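Local coordinates for protein alpha-amylase/trypsin inhibitor (Eleusine coracana, PDB 1B1U) that inhibits both trypsin-type serine proteases and alpha-amylases, and may protect ragi seeds against hydrolytic enzymes from inside and outside, at residues A[9-14]-A[53-58]; A[17-22]-A[45-50]; A[96-101]-A[112-117]. One frame throughout, in Å; residues are numbered along the deposited sequence.

Contact 1. Residues A[9-14]-A[53-58]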
loop_
_atom_site.group_PDB
_atom_site.type_symbol
_atom_site.label_atom_id
_atom_site.label_comp_id
_atom_site.label_asym_id
_atom_site.label_seq_id
_atom_site.Cartn_x
_atom_site.Cartn_y
_atom_site.Cartn_z
ATOM N N GLY A 9 11.878 -6.825 -5.921
ATOM C CA GLY A 9 12.891 -7.858 -5.991
ATOM C C GLY A 9 13.360 -7.996 -4.563
ATOM O O GLY A 9 12.899 -8.885 -3.835
ATOM N N MET A 10 14.262 -7.107 -4.149
ATOM C CA MET A 10 14.747 -7.126 -2.774
ATOM C C MET A 10 14.185 -5.925 -2.029
ATOM O O MET A 10 13.272 -6.072 -1.224
ATOM C CB MET A 10 16.276 -7.112 -2.719
ATOM C CG MET A 10 16.865 -8.284 -1.919
ATOM S SD MET A 10 16.279 -8.439 -0.188
ATOM C CE MET A 10 15.172 -9.899 -0.300
ATOM N N ALA A 11 14.716 -4.739 -2.305
ATOM C CA ALA A 11 14.241 -3.528 -1.647
ATOM C C ALA A 11 12.726 -3.546 -1.447
ATOM O O ALA A 11 12.234 -3.085 -0.421
ATOM C CB ALA A 11 14.645 -2.308 -2.451
ATOM N N ILE A 12 11.991 -4.057 -2.434
ATOM C CA ILE A 12 10.534 -4.155 -2.332
ATOM C C ILE A 12 10.052 -5.555 -2.755
ATOM O O ILE A 12 10.356 -6.038 -3.842
ATOM C CB ILE A 12 9.835 -3.051 -3.165
ATOM C CG1 ILE A 12 10.073 -1.703 -2.505
ATOM C CG2 ILE A 12 8.356 -3.282 -3.211
ATOM C CD1 ILE A 12 9.144 -0.654 -2.929
ATOM N N PRO A 13 9.300 -6.235 -1.879
ATOM C CA PRO A 13 8.838 -7.569 -2.253
ATOM C C PRO A 13 8.030 -7.623 -3.536
ATOM O O PRO A 13 7.657 -6.592 -4.104
ATOM C CB PRO A 13 8.026 -8.021 -1.038
ATOM C CG PRO A 13 8.537 -7.199 0.080
ATOM C CD PRO A 13 8.847 -5.866 -0.530
ATOM N N HIS A 14 7.786 -8.848 -3.989
ATOM C CA HIS A 14 7.007 -9.090 -5.189
ATOM C C HIS A 14 5.546 -9.039 -4.774
ATOM O O HIS A 14 5.093 -9.850 -3.963
ATOM C CB HIS A 14 7.355 -10.459 -5.769
ATOM C CG HIS A 14 8.586 -10.452 -6.614
ATOM N ND1 HIS A 14 8.622 -9.878 -7.865
ATOM C CD2 HIS A 14 9.837 -10.912 -6.373
ATOM C CE1 HIS A 14 9.843 -9.986 -8.358
ATOM N NE2 HIS A 14 10.598 -10.609 -7.474
ATOM N N ALA A 53 12.176 2.538 5.457
ATOM C CA ALA A 53 11.671 3.898 5.404
ATOM C C ALA A 53 11.529 4.504 4.014
ATOM O O ALA A 53 10.451 4.944 3.621
ATOM C CB ALA A 53 12.566 4.789 6.247
ATOM N N TYR A 54 12.633 4.541 3.278
ATOM C CA TYR A 54 12.656 5.135 1.946
ATOM C C TYR A 54 11.885 4.415 0.830
ATOM O O TYR A 54 11.666 4.988 -0.233
ATOM C CB TYR A 54 14.112 5.350 1.519
ATOM C CG TYR A 54 14.768 4.123 0.943
ATOM C CD1 TYR A 54 14.812 2.930 1.665
ATOM C CD2 TYR A 54 15.319 4.144 -0.335
ATOM C CE1 TYR A 54 15.380 1.788 1.126
ATOM C CE2 TYR A 54 15.892 3.005 -0.888
ATOM C CZ TYR A 54 15.917 1.832 -0.157
ATOM O OH TYR A 54 16.438 0.689 -0.721
ATOM N N CYS A 55 11.466 3.177 1.053
ATOM C CA CYS A 55 10.713 2.469 0.027
ATOM C C CYS A 55 9.209 2.461 0.262
ATOM O O CYS A 55 8.429 2.287 -0.679
ATOM C CB CYS A 55 11.215 1.037 -0.094
ATOM S SG CYS A 55 12.770 0.936 -1.030
ATOM N N ARG A 56 8.813 2.664 1.518
ATOM C CA ARG A 56 7.410 2.678 1.932
ATOM C C ARG A 56 6.454 3.445 1.012
ATOM O O ARG A 56 5.479 2.884 0.545
ATOM C CB ARG A 56 7.301 3.222 3.377
ATOM C CG ARG A 56 7.247 2.129 4.445
ATOM C CD ARG A 56 7.658 2.612 5.853
ATOM N NE ARG A 56 8.096 1.477 6.660
ATOM C CZ ARG A 56 8.846 1.553 7.758
ATOM N NH1 ARG A 56 9.268 2.723 8.218
ATOM N NH2 ARG A 56 9.194 0.439 8.385
ATOM N N CYS A 57 6.716 4.725 0.771
ATOM C CA CYS A 57 5.852 5.530 -0.108
ATOM C C CYS A 57 5.777 4.962 -1.546
ATOM O O CYS A 57 4.724 5.022 -2.195
ATOM C CB CYS A 57 6.367 6.975 -0.176
ATOM S SG CYS A 57 5.980 8.046 1.246
ATOM N N GLU A 58 6.898 4.430 -2.040
ATOM C CA GLU A 58 6.952 3.856 -3.389
ATOM C C GLU A 58 6.122 2.590 -3.426
ATOM O O GLU A 58 5.377 2.356 -4.373
ATOM C CB GLU A 58 8.411 3.549 -3.780
ATOM C CG GLU A 58 8.620 2.817 -5.121
ATOM C CD GLU A 58 7.872 3.448 -6.282
ATOM O OE1 GLU A 58 7.673 4.678 -6.290
ATOM O OE2 GLU A 58 7.483 2.708 -7.202
#
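Ile12 lays its CG1-CD1 arm alongside the beta carbon of Cys55, with CG1 3.8 Å from Cys55 CB. With CG1 anti to the carbonyl carbon (chi1 -70°) and the arm extended beyond it, CD1 reaches past Cys55 CB to the main chain, 3.8 Å from Cys55 O. The same methyl rests on the aliphatic part of Glu58, CD1 to CG 4.1 Å, while the carboxylate of Glu58 is taken up by a salt bridge to Arg61. A beta-branched residue with one longer arm suits this place, because that arm can follow the surface of helix 53-64, where Ala59 and Ile62 continue the apolar bed. Ala11 is the smaller neighbour: its CB faces Cys55 SG at 4.0 Å and Tyr54 OH at 3.9 Å. Cys55 is tied by a disulfide to Cys6, so the N-terminal loop is fastened to a helix, as befits the disulfide-rich, mainly helical fold of the cereal trypsin/alpha-amylase inhibitor family. No hydrogen bond crosses between 9-14 and 53-58, so the fit here depends on apolar packing around a sulfur, and the covalent link to Cys6 nearby probably gives the more definite hold.

Contact 2. Residues A[17-22]-A[45-50]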
loop_
_atom_site.group_PDB
_atom_site.type_symbol
_atom_site.label_atom_id
_atom_site.label_comp_id
_atom_site.label_asym_id
_atom_site.label_seq_id
_atom_site.Cartn_x
_atom_site.Cartn_y
_atom_site.Cartn_z
ATOM N N LEU A 17 2.570 -5.161 -0.147
ATOM C CA LEU A 17 1.345 -4.859 0.566
ATOM C C LEU A 17 0.131 -5.561 -0.026
ATOM O O LEU A 17 -0.905 -4.944 -0.229
ATOM C CB LEU A 17 1.142 -3.338 0.575
ATOM C CG LEU A 17 2.466 -2.561 0.537
ATOM C CD1 LEU A 17 2.204 -1.091 0.374
ATOM C CD2 LEU A 17 3.246 -2.816 1.818
ATOM N N ASP A 18 0.251 -6.852 -0.301
ATOM C CA ASP A 18 -0.878 -7.578 -0.858
ATOM C C ASP A 18 -2.018 -7.588 0.146
ATOM O O ASP A 18 -3.190 -7.515 -0.225
ATOM C CB ASP A 18 -0.490 -9.018 -1.187
ATOM C CG ASP A 18 0.586 -9.551 -0.273
ATOM O OD1 ASP A 18 1.560 -8.813 -0.026
ATOM O OD2 ASP A 18 0.458 -10.703 0.198
ATOM N N SER A 19 -1.652 -7.687 1.421
ATOM C CA SER A 19 -2.594 -7.719 2.534
ATOM C C SER A 19 -3.255 -6.379 2.764
ATOM O O SER A 19 -4.236 -6.276 3.494
ATOM C CB SER A 19 -1.879 -8.144 3.812
ATOM O OG SER A 19 -1.832 -9.556 3.895
ATOM N N CYS A 20 -2.699 -5.348 2.151
ATOM C CA CYS A 20 -3.240 -4.011 2.272
ATOM C C CYS A 20 -4.353 -3.763 1.251
ATOM O O CYS A 20 -5.049 -2.758 1.320
ATOM C CB CYS A 20 -2.125 -2.990 2.078
ATOM S SG CYS A 20 -0.946 -2.906 3.459
ATOM N N ARG A 21 -4.519 -4.682 0.304
ATOM C CA ARG A 21 -5.543 -4.530 -0.729
ATOM C C ARG A 21 -6.928 -4.734 -0.147
ATOM O O ARG A 21 -7.857 -3.960 -0.405
ATOM C CB ARG A 21 -5.328 -5.541 -1.865
ATOM C CG ARG A 21 -6.248 -5.322 -3.071
ATOM C CD ARG A 21 -7.496 -6.193 -3.007
ATOM N NE ARG A 21 -8.525 -5.784 -3.965
ATOM C CZ ARG A 21 -8.925 -4.529 -4.153
ATOM N NH1 ARG A 21 -8.391 -3.542 -3.446
ATOM N NH2 ARG A 21 -9.846 -4.255 -5.066
ATOM N N TRP A 22 -7.068 -5.795 0.633
ATOM C CA TRP A 22 -8.340 -6.091 1.245
ATOM C C TRP A 22 -8.628 -5.183 2.441
ATOM O O TRP A 22 -9.784 -4.985 2.812
ATOM C CB TRP A 22 -8.390 -7.567 1.622
ATOM C CG TRP A 22 -8.674 -8.443 0.427
ATOM C CD1 TRP A 22 -8.000 -9.570 0.062
ATOM C CD2 TRP A 22 -9.719 -8.269 -0.547
ATOM N NE1 TRP A 22 -8.557 -10.112 -1.075
ATOM C CE2 TRP A 22 -9.615 -9.335 -1.469
ATOM C CE3 TRP A 22 -10.734 -7.316 -0.728
ATOM C CZ2 TRP A 22 -10.484 -9.479 -2.559
ATOM C CZ3 TRP A 22 -11.602 -7.461 -1.811
ATOM C CH2 TRP A 22 -11.468 -8.536 -2.712
ATOM N N CYS A 45 -0.225 -3.309 7.788
ATOM C CA CYS A 45 0.812 -2.441 8.364
ATOM C C CYS A 45 2.110 -3.203 8.641
ATOM O O CYS A 45 3.191 -2.608 8.707
ATOM C CB CYS A 45 0.327 -1.809 9.680
ATOM S SG CYS A 45 -0.976 -0.536 9.560
ATOM N N ARG A 46 1.988 -4.519 8.819
ATOM C CA ARG A 46 3.134 -5.396 9.090
ATOM C C ARG A 46 4.039 -5.425 7.876
ATOM O O ARG A 46 5.257 -5.470 7.997
ATOM C CB ARG A 46 2.656 -6.820 9.382
ATOM C CG ARG A 46 3.613 -7.656 10.204
ATOM C CD ARG A 46 2.871 -8.799 10.891
ATOM N NE ARG A 46 2.456 -8.457 12.256
ATOM C CZ ARG A 46 1.531 -9.117 12.946
ATOM N NH1 ARG A 46 0.912 -10.160 12.402
ATOM N NH2 ARG A 46 1.227 -8.742 14.186
ATOM N N GLN A 47 3.421 -5.403 6.702
ATOM C CA GLN A 47 4.145 -5.429 5.447
ATOM C C GLN A 47 4.814 -4.091 5.148
ATOM O O GLN A 47 5.949 -4.050 4.674
ATOM C CB GLN A 47 3.188 -5.827 4.330
ATOM C CG GLN A 47 2.788 -7.300 4.390
ATOM C CD GLN A 47 1.936 -7.706 3.216
ATOM O OE1 GLN A 47 1.124 -6.916 2.732
ATOM N NE2 GLN A 47 2.116 -8.940 2.739
ATOM N N LEU A 48 4.121 -2.998 5.444
ATOM C CA LEU A 48 4.654 -1.658 5.217
ATOM C C LEU A 48 5.840 -1.355 6.129
ATOM O O LEU A 48 6.660 -0.487 5.834
ATOM C CB LEU A 48 3.556 -0.617 5.461
ATOM C CG LEU A 48 3.240 0.416 4.381
ATOM C CD1 LEU A 48 2.962 1.748 5.047
ATOM C CD2 LEU A 48 4.392 0.530 3.392
ATOM N N GLU A 49 5.905 -2.064 7.249
ATOM C CA GLU A 49 6.963 -1.898 8.245
ATOM C C GLU A 49 8.223 -2.614 7.786
ATOM O O GLU A 49 9.325 -2.071 7.845
ATOM C CB GLU A 49 6.505 -2.492 9.585
ATOM C CG GLU A 49 6.665 -1.575 10.791
ATOM C CD GLU A 49 5.602 -1.817 11.855
ATOM O OE1 GLU A 49 5.577 -2.918 12.448
ATOM O OE2 GLU A 49 4.788 -0.900 12.100
ATOM N N ALA A 50 8.031 -3.854 7.351
ATOM C CA ALA A 50 9.107 -4.707 6.865
ATOM C C ALA A 50 9.957 -3.914 5.885
ATOM O O ALA A 50 11.189 -3.932 5.942
ATOM C CB ALA A 50 8.516 -5.939 6.180
#
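Gln47 sets its CG anti to its own carbonyl carbon (chi1 -72°) and continues fully extended (chi2 -175°), which carries its amide from helix 37-50 to the turn of Leu17, Asp18 and Ser19. There both ends of the amide are used. OE1 sits close in against the backbone of 17-19, 3.0 Å from Leu17 CA, and accepts from the backbone N of Ser19 at 3.2 Å. NE2 donates to Asp18 OD1 at 2.8 Å, a distinctly bent bond that meets the carboxylate oxygen from above its plane. The Asp18 and Gln47 side chains cross at about a right angle, with their carboxylate and amide planes 45° apart. Glutamine suits the site because it supplies an acceptor for a main-chain N-H and a donor for an acidic group from one flat head, and the two bonds together restrict its rotation. Replacing Gln47 by an alanine is likely to leave Ser19 N and Asp18 OD1 without these partners and the turn freer to shift. On the buried side, Leu17 extends CD2 over the helix backbone, 3.7 Å from Leu48 N, and meets Leu48 CD2 at 3.9 Å, while Asp18 is exposed. Around it, Ala59 and Val60 of helix 53-64 pack on Leu17, and Val60 on Leu48 as well. Cys20 is joined by a disulfide to Cys44, so helices 19-29 and 37-50 are bonded covalently beside the amide and both lie against helix 53-64.

Contact 3. Residues A[96-101]-A[112-117]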
loop_
_atom_site.group_PDB
_atom_site.type_symbol
_atom_site.label_atom_id
_atom_site.label_comp_id
_atom_site.label_asym_id
_atom_site.label_seq_id
_atom_site.Cartn_x
_atom_site.Cartn_y
_atom_site.Cartn_z
ATOM N N LYS A 96 -2.385 6.999 2.886
ATOM C CA LYS A 96 -2.552 7.397 4.273
ATOM C C LYS A 96 -2.145 6.238 5.170
ATOM O O LYS A 96 -2.095 6.373 6.390
ATOM C CB LYS A 96 -4.013 7.797 4.556
ATOM C CG LYS A 96 -4.590 8.895 3.655
ATOM C CD LYS A 96 -3.954 10.245 3.923
ATOM C CE LYS A 96 -3.980 11.137 2.675
ATOM N NZ LYS A 96 -2.934 12.213 2.676
ATOM N N LEU A 97 -1.842 5.098 4.558
ATOM C CA LEU A 97 -1.451 3.923 5.314
ATOM C C LEU A 97 -0.236 4.165 6.203
ATOM O O LEU A 97 0.017 3.414 7.141
ATOM C CB LEU A 97 -1.161 2.758 4.366
ATOM C CG LEU A 97 -2.322 2.115 3.607
ATOM C CD1 LEU A 97 -1.742 1.167 2.565
ATOM C CD2 LEU A 97 -3.249 1.357 4.556
ATOM N N VAL A 98 0.521 5.213 5.923
ATOM C CA VAL A 98 1.705 5.479 6.717
ATOM C C VAL A 98 1.463 6.537 7.798
ATOM O O VAL A 98 2.332 6.796 8.627
ATOM C CB VAL A 98 2.894 5.925 5.821
ATOM C CG1 VAL A 98 3.032 4.992 4.608
ATOM C CG2 VAL A 98 2.701 7.357 5.375
ATOM N N THR A 99 0.285 7.145 7.798
ATOM C CA THR A 99 -0.009 8.163 8.791
ATOM C C THR A 99 -0.159 7.594 10.202
ATOM O O THR A 99 -0.485 6.412 10.396
ATOM C CB THR A 99 -1.287 8.947 8.431
ATOM O OG1 THR A 99 -2.384 8.037 8.282
ATOM C CG2 THR A 99 -1.077 9.723 7.143
ATOM N N GLU A 100 0.093 8.464 11.177
ATOM C CA GLU A 100 0.022 8.125 12.595
ATOM C C GLU A 100 -1.284 7.420 12.953
ATOM O O GLU A 100 -1.272 6.355 13.567
ATOM C CB GLU A 100 0.212 9.398 13.441
ATOM C CG GLU A 100 -0.770 9.577 14.599
ATOM C CD GLU A 100 -0.409 8.753 15.826
ATOM O OE1 GLU A 100 0.453 9.207 16.616
ATOM O OE2 GLU A 100 -0.991 7.655 16.005
ATOM N N VAL A 101 -2.408 8.009 12.556
ATOM C CA VAL A 101 -3.708 7.419 12.843
ATOM C C VAL A 101 -3.720 6.020 12.275
ATOM O O VAL A 101 -4.367 5.119 12.812
ATOM C CB VAL A 101 -4.851 8.217 12.196
ATOM C CG1 VAL A 101 -4.315 9.061 11.051
ATOM C CG2 VAL A 101 -5.926 7.274 11.706
ATOM N N PRO A 112 5.559 10.105 9.095
ATOM C CA PRO A 112 4.382 9.299 8.747
ATOM C C PRO A 112 3.435 9.981 7.745
ATOM O O PRO A 112 2.243 10.182 8.014
ATOM C CB PRO A 112 3.718 9.022 10.102
ATOM C CG PRO A 112 4.176 10.122 10.982
ATOM C CD PRO A 112 5.517 10.578 10.493
ATOM N N PHE A 113 3.988 10.329 6.583
ATOM C CA PHE A 113 3.232 10.970 5.515
ATOM C C PHE A 113 3.979 10.836 4.196
ATOM O O PHE A 113 5.207 10.910 4.163
ATOM C CB PHE A 113 3.002 12.458 5.820
ATOM C CG PHE A 113 4.268 13.255 5.980
ATOM C CD1 PHE A 113 5.083 13.078 7.087
ATOM C CD2 PHE A 113 4.643 14.191 5.026
ATOM C CE1 PHE A 113 6.245 13.816 7.240
ATOM C CE2 PHE A 113 5.813 14.935 5.176
ATOM C CZ PHE A 113 6.611 14.746 6.282
ATOM N N CYS A 114 3.224 10.625 3.120
ATOM C CA CYS A 114 3.777 10.498 1.773
ATOM C C CYS A 114 3.368 11.740 0.987
ATOM O O CYS A 114 2.179 12.024 0.855
ATOM C CB CYS A 114 3.212 9.260 1.079
ATOM S SG CYS A 114 4.004 7.702 1.566
ATOM N N LEU A 115 4.342 12.480 0.466
ATOM C CA LEU A 115 4.032 13.685 -0.291
ATOM C C LEU A 115 3.855 13.404 -1.773
ATOM O O LEU A 115 2.986 13.979 -2.423
ATOM C CB LEU A 115 5.142 14.719 -0.113
ATOM C CG LEU A 115 5.078 15.694 1.063
ATOM C CD1 LEU A 115 3.698 15.698 1.704
ATOM C CD2 LEU A 115 6.131 15.284 2.061
ATOM N N SER A 116 4.680 12.510 -2.301
ATOM C CA SER A 116 4.643 12.176 -3.717
ATOM C C SER A 116 3.730 11.010 -4.099
ATOM O O SER A 116 4.050 10.244 -5.010
ATOM C CB SER A 116 6.062 11.884 -4.200
ATOM O OG SER A 116 6.834 13.070 -4.251
ATOM N N LEU A 117 2.594 10.871 -3.425
ATOM C CA LEU A 117 1.683 9.779 -3.751
ATOM C C LEU A 117 0.276 10.254 -4.122
ATOM O O LEU A 117 -0.314 11.110 -3.447
ATOM C CB LEU A 117 1.629 8.780 -2.598
ATOM C CG LEU A 117 2.560 7.586 -2.820
ATOM C CD1 LEU A 117 4.006 8.047 -2.780
ATOM C CD2 LEU A 117 2.298 6.534 -1.756
#
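Val98 packs against the Pro112-Phe113 peptide from within a type I beta turn that runs from Lys96 to Thr99, part of the long C-terminal loop region that follows the helices in this disulfide-rich fold of the cereal trypsin/alpha-amylase inhibitor family. The tight part of the contact is made by both the carbonyl and the side chain of this valine. Val98 O lies 3.0 Å from Pro112 CB, the closest approach between the two segments. Proline suits that position because its ring, with no backbone N-H, offers a compact apolar CB against the carbonyl. Val98 CG2, placed between the backbone N and the carbonyl carbon, points at the other segment and lies 3.5 Å from Phe113 N and 3.6 Å from Pro112 C. The same methyl approaches Cys114 SG at 4.0 Å, with CG1 a little farther off. A compact beta-branched residue fits here, since its two methyls together cover a peptide and a sulfur without a long chain to fold away. That sulfur belongs to the disulfide with Cys57.

The outer side is looser. The CB of Pro112 also comes within 3.8 Å of Glu100 N, just past the turn, but the carboxylate end of Glu100 leads off from the contact. Phe113 points its side chain away from the contact, while its carbonyl oxygen is hydrogen-bonded to Thr107 OG1. No conventional hydrogen bond joins 96-101 to 112-117. Within the turn, Lys96 O accepts from both Thr99 N and Thr99 OG1, the hydroxyl meeting it in the carbonyl plane, on a lone pair. This probably helps to hold Thr99 where, back in the tight part, its alpha hydrogen is directed at Pro112 O, a CA-H...O contact of 3.1 Å from Thr99 CA with an angle of 156° at the hydrogen.

In the fold
Contact 2 is nested along the chain inside the loop closed by contact 1, and contact 3 follows both. Their centres lie about 11 Å apart for contacts 1 and 2, about 15 Å for 1 and 3 and about 14 Å for 2 and 3. Helix 53-64 bridges the first pair: Arg56 probably hydrogen-bonds through NE to Leu48 O, at 2.6 Å, and through NH2 to Glu49 O, near the end of helix 37-50. The disulfide from Cys57 SG to Cys114 SG, 2.0 Å, joins segments 53-58 and 112-117. Between contacts 2 and 3, Leu48 CD1 packs 3.3 Å from Val98 CG1. Together these links tie the C-terminal region to the helical scaffold on which the N-terminal loop also packs.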